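Local coordinates for response regulator CheY-like protein (Mesorhizobium loti, PDB 3SNK), which probably acts in pilus assembly as part of a longer protein of a family linked to ATP binding and hydrolysis, to which this chain contributes a CheY-like receiver domain, at residues Ile62-Leu67 against Ile91-Glu96. Numbering follows the deposited sequence.
Sequences IVILDL and IAVSDE
Ile64, Leu65 and Asp66 pair in parallel with Ile91, Ala92 and Val93, the two strand axes approaching to 4.7 Å at 21°. Four backbone bonds tie the strands: Ile91 N to Val63 O, Leu65 N to Ile91 O, Val93 N to Leu65 O and Leu67 N to Val93 O. The bond from Leu67 N to Val93 O is the shortest at 2.7 Å, yet also the most bent, with 154° at its hydrogen.

On the face carrying the three isoleucines, Ile64 and Ile91 lie side by side and point the same way, CG1 of Ile64 resting 4.2 Å from CB of Ile91. Ile91 turns its CG1 branch anti to its carbonyl carbon (chi1 -65°), and the CD1 at its end reaches CG2 of Ile62 at 3.8 Å, the two side chains meeting at a slant. Methyl meets methyl again farther along, where CG2 of Ile64 stands 4.2 Å from CG2 of Val93. The other face is more thinly joined: CD1 of Leu67 touches CB of Ala92 at 4.1 Å, and CB of Leu67 lies 4.0 Å from CB of Ser94. Asp66 pairs with Val93 through its backbone, while its carboxylate looks elsewhere: OD2 is held by Ser21 OG and by a salt bridge to Lys116. These two residues lie near the end of the third strand and just after the last one, consistent with the aspartate-lysine pair of a receiver domain's phosphorylation site.

The pairing closes the beta-alpha-beta unit of strand 62-68, helix 78-82 and strand 90-94 in the middle of a five-stranded parallel sheet of order 2-1-3-4-5. Helix 120-129 packs on Ile62, Ile64 and Ile91, helix 24-36 brings Phe26 against Ile64, Asp66 and Val93, and strand 15-20 bonds the far edge of strand 62-68.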
loop_
_atom_site.group_PDB
_atom_site.type_symbol
_atom_site.label_atom_id
_atom_site.label_comp_id
_atom_site.label_asym_id
_atom_site.label_seq_id
_atom_site.Cartn_x
_atom_site.Cartn_y
_atom_site.Cartn_z
ATOM N N ILE A 62 -3.109 1.594 8.030
ATOM C CA ILE A 62 -3.080 1.807 6.580
ATOM C C ILE A 62 -2.076 0.886 5.958
ATOM O O ILE A 62 -0.991 0.704 6.507
ATOM C CB ILE A 62 -2.699 3.296 6.221
ATOM C CG1 ILE A 62 -3.673 4.310 6.802
ATOM C CG2 ILE A 62 -2.539 3.517 4.705
ATOM C CD1 ILE A 62 -2.994 5.599 7.161
ATOM N N VAL A 63 -2.391 0.393 4.764
ATOM C CA VAL A 63 -1.486 -0.393 3.942
ATOM C C VAL A 63 -1.154 0.419 2.688
ATOM O O VAL A 63 -2.043 1.023 2.086
ATOM C CB VAL A 63 -2.069 -1.784 3.588
ATOM C CG1 VAL A 63 -1.227 -2.504 2.541
ATOM C CG2 VAL A 63 -2.175 -2.639 4.833
ATOM N N ILE A 64 0.115 0.437 2.297
ATOM C CA ILE A 64 0.549 1.076 1.054
ATOM C C ILE A 64 1.137 -0.021 0.213
ATOM O O ILE A 64 2.111 -0.684 0.612
ATOM C CB ILE A 64 1.478 2.288 1.215
ATOM C CG1 ILE A 64 0.777 3.384 2.044
ATOM C CG2 ILE A 64 1.899 2.832 -0.171
ATOM C CD1 ILE A 64 1.666 4.480 2.540
ATOM N N LEU A 65 0.505 -0.269 -0.918
ATOM C CA LEU A 65 0.942 -1.374 -1.746
ATOM C C LEU A 65 1.462 -0.849 -3.085
ATOM O O LEU A 65 0.725 -0.252 -3.864
ATOM C CB LEU A 65 -0.193 -2.405 -1.914
ATOM C CG LEU A 65 0.076 -3.629 -2.796
ATOM C CD1 LEU A 65 1.177 -4.531 -2.205
ATOM C CD2 LEU A 65 -1.200 -4.412 -3.009
ATOM N N ASP A 66 2.768 -1.027 -3.298
ATOM C CA ASP A 66 3.408 -0.655 -4.556
ATOM C C ASP A 66 3.322 -1.845 -5.494
ATOM O O ASP A 66 4.061 -2.813 -5.331
ATOM C CB ASP A 66 4.873 -0.230 -4.341
ATOM C CG ASP A 66 5.652 0.116 -5.605
ATOM O OD1 ASP A 66 5.006 0.349 -6.662
ATOM O OD2 ASP A 66 6.910 0.228 -5.521
ATOM N N LEU A 67 2.407 -1.768 -6.460
ATOM C CA LEU A 67 2.159 -2.811 -7.451
ATOM C C LEU A 67 3.153 -2.758 -8.617
ATOM O O LEU A 67 3.341 -3.767 -9.297
ATOM C CB LEU A 67 0.725 -2.681 -7.975
ATOM C CG LEU A 67 -0.359 -2.977 -6.945
ATOM C CD1 LEU A 67 -1.646 -2.353 -7.340
ATOM C CD2 LEU A 67 -0.515 -4.486 -6.757
ATOM N N ILE A 91 -3.765 1.886 0.037
ATOM C CA ILE A 91 -3.349 2.897 -0.943
ATOM C C ILE A 91 -2.568 2.147 -1.981
ATOM O O ILE A 91 -1.571 1.500 -1.642
ATOM C CB ILE A 91 -2.600 4.106 -0.330
ATOM C CG1 ILE A 91 -3.546 4.890 0.597
ATOM C CG2 ILE A 91 -2.048 5.026 -1.441
ATOM C CD1 ILE A 91 -2.836 5.801 1.622
ATOM N N ALA A 92 -3.056 2.166 -3.228
ATOM C CA ALA A 92 -2.363 1.451 -4.299
ATOM C C ALA A 92 -1.532 2.414 -5.119
ATOM O O ALA A 92 -1.991 3.495 -5.480
ATOM C CB ALA A 92 -3.355 0.721 -5.183
ATOM N N VAL A 93 -0.278 2.019 -5.376
ATOM C CA VAL A 93 0.657 2.767 -6.198
ATOM C C VAL A 93 1.042 1.838 -7.332
ATOM O O VAL A 93 1.448 0.689 -7.106
ATOM C CB VAL A 93 1.894 3.323 -5.428
ATOM C CG1 VAL A 93 2.727 4.247 -6.319
ATOM C CG2 VAL A 93 1.473 4.044 -4.152
ATOM N N SER A 94 0.896 2.319 -8.556
ATOM C CA SER A 94 1.276 1.520 -9.703
ATOM C C SER A 94 1.670 2.401 -10.852
ATOM O O SER A 94 1.389 3.602 -10.854
ATOM C CB SER A 94 0.115 0.614 -10.123
ATOM O OG SER A 94 -0.878 1.343 -10.830
ATOM N N ASP A 95 2.269 1.783 -11.870
ATOM C CA ASP A 95 2.520 2.422 -13.160
ATOM C C ASP A 95 1.205 2.200 -13.929
ATOM O O ASP A 95 0.213 1.839 -13.293
ATOM C CB ASP A 95 3.757 1.803 -13.834
ATOM C CG ASP A 95 5.056 2.141 -13.124
ATOM O OD1 ASP A 95 5.467 3.332 -13.164
ATOM O OD2 ASP A 95 5.668 1.219 -12.533
ATOM N N GLU A 96 1.167 2.375 -15.245
ATOM C CA GLU A 96 -0.081 2.135 -15.982
ATOM C C GLU A 96 -0.416 0.652 -15.979
ATOM O O GLU A 96 0.484 -0.192 -16.032
ATOM C CB GLU A 96 0.006 2.659 -17.431
ATOM C CG GLU A 96 -1.357 3.027 -18.001
ATOM C CD GLU A 96 -1.515 2.846 -19.499
ATOM O OE1 GLU A 96 -0.775 3.508 -20.265
ATOM O OE2 GLU A 96 -2.405 2.065 -19.908
#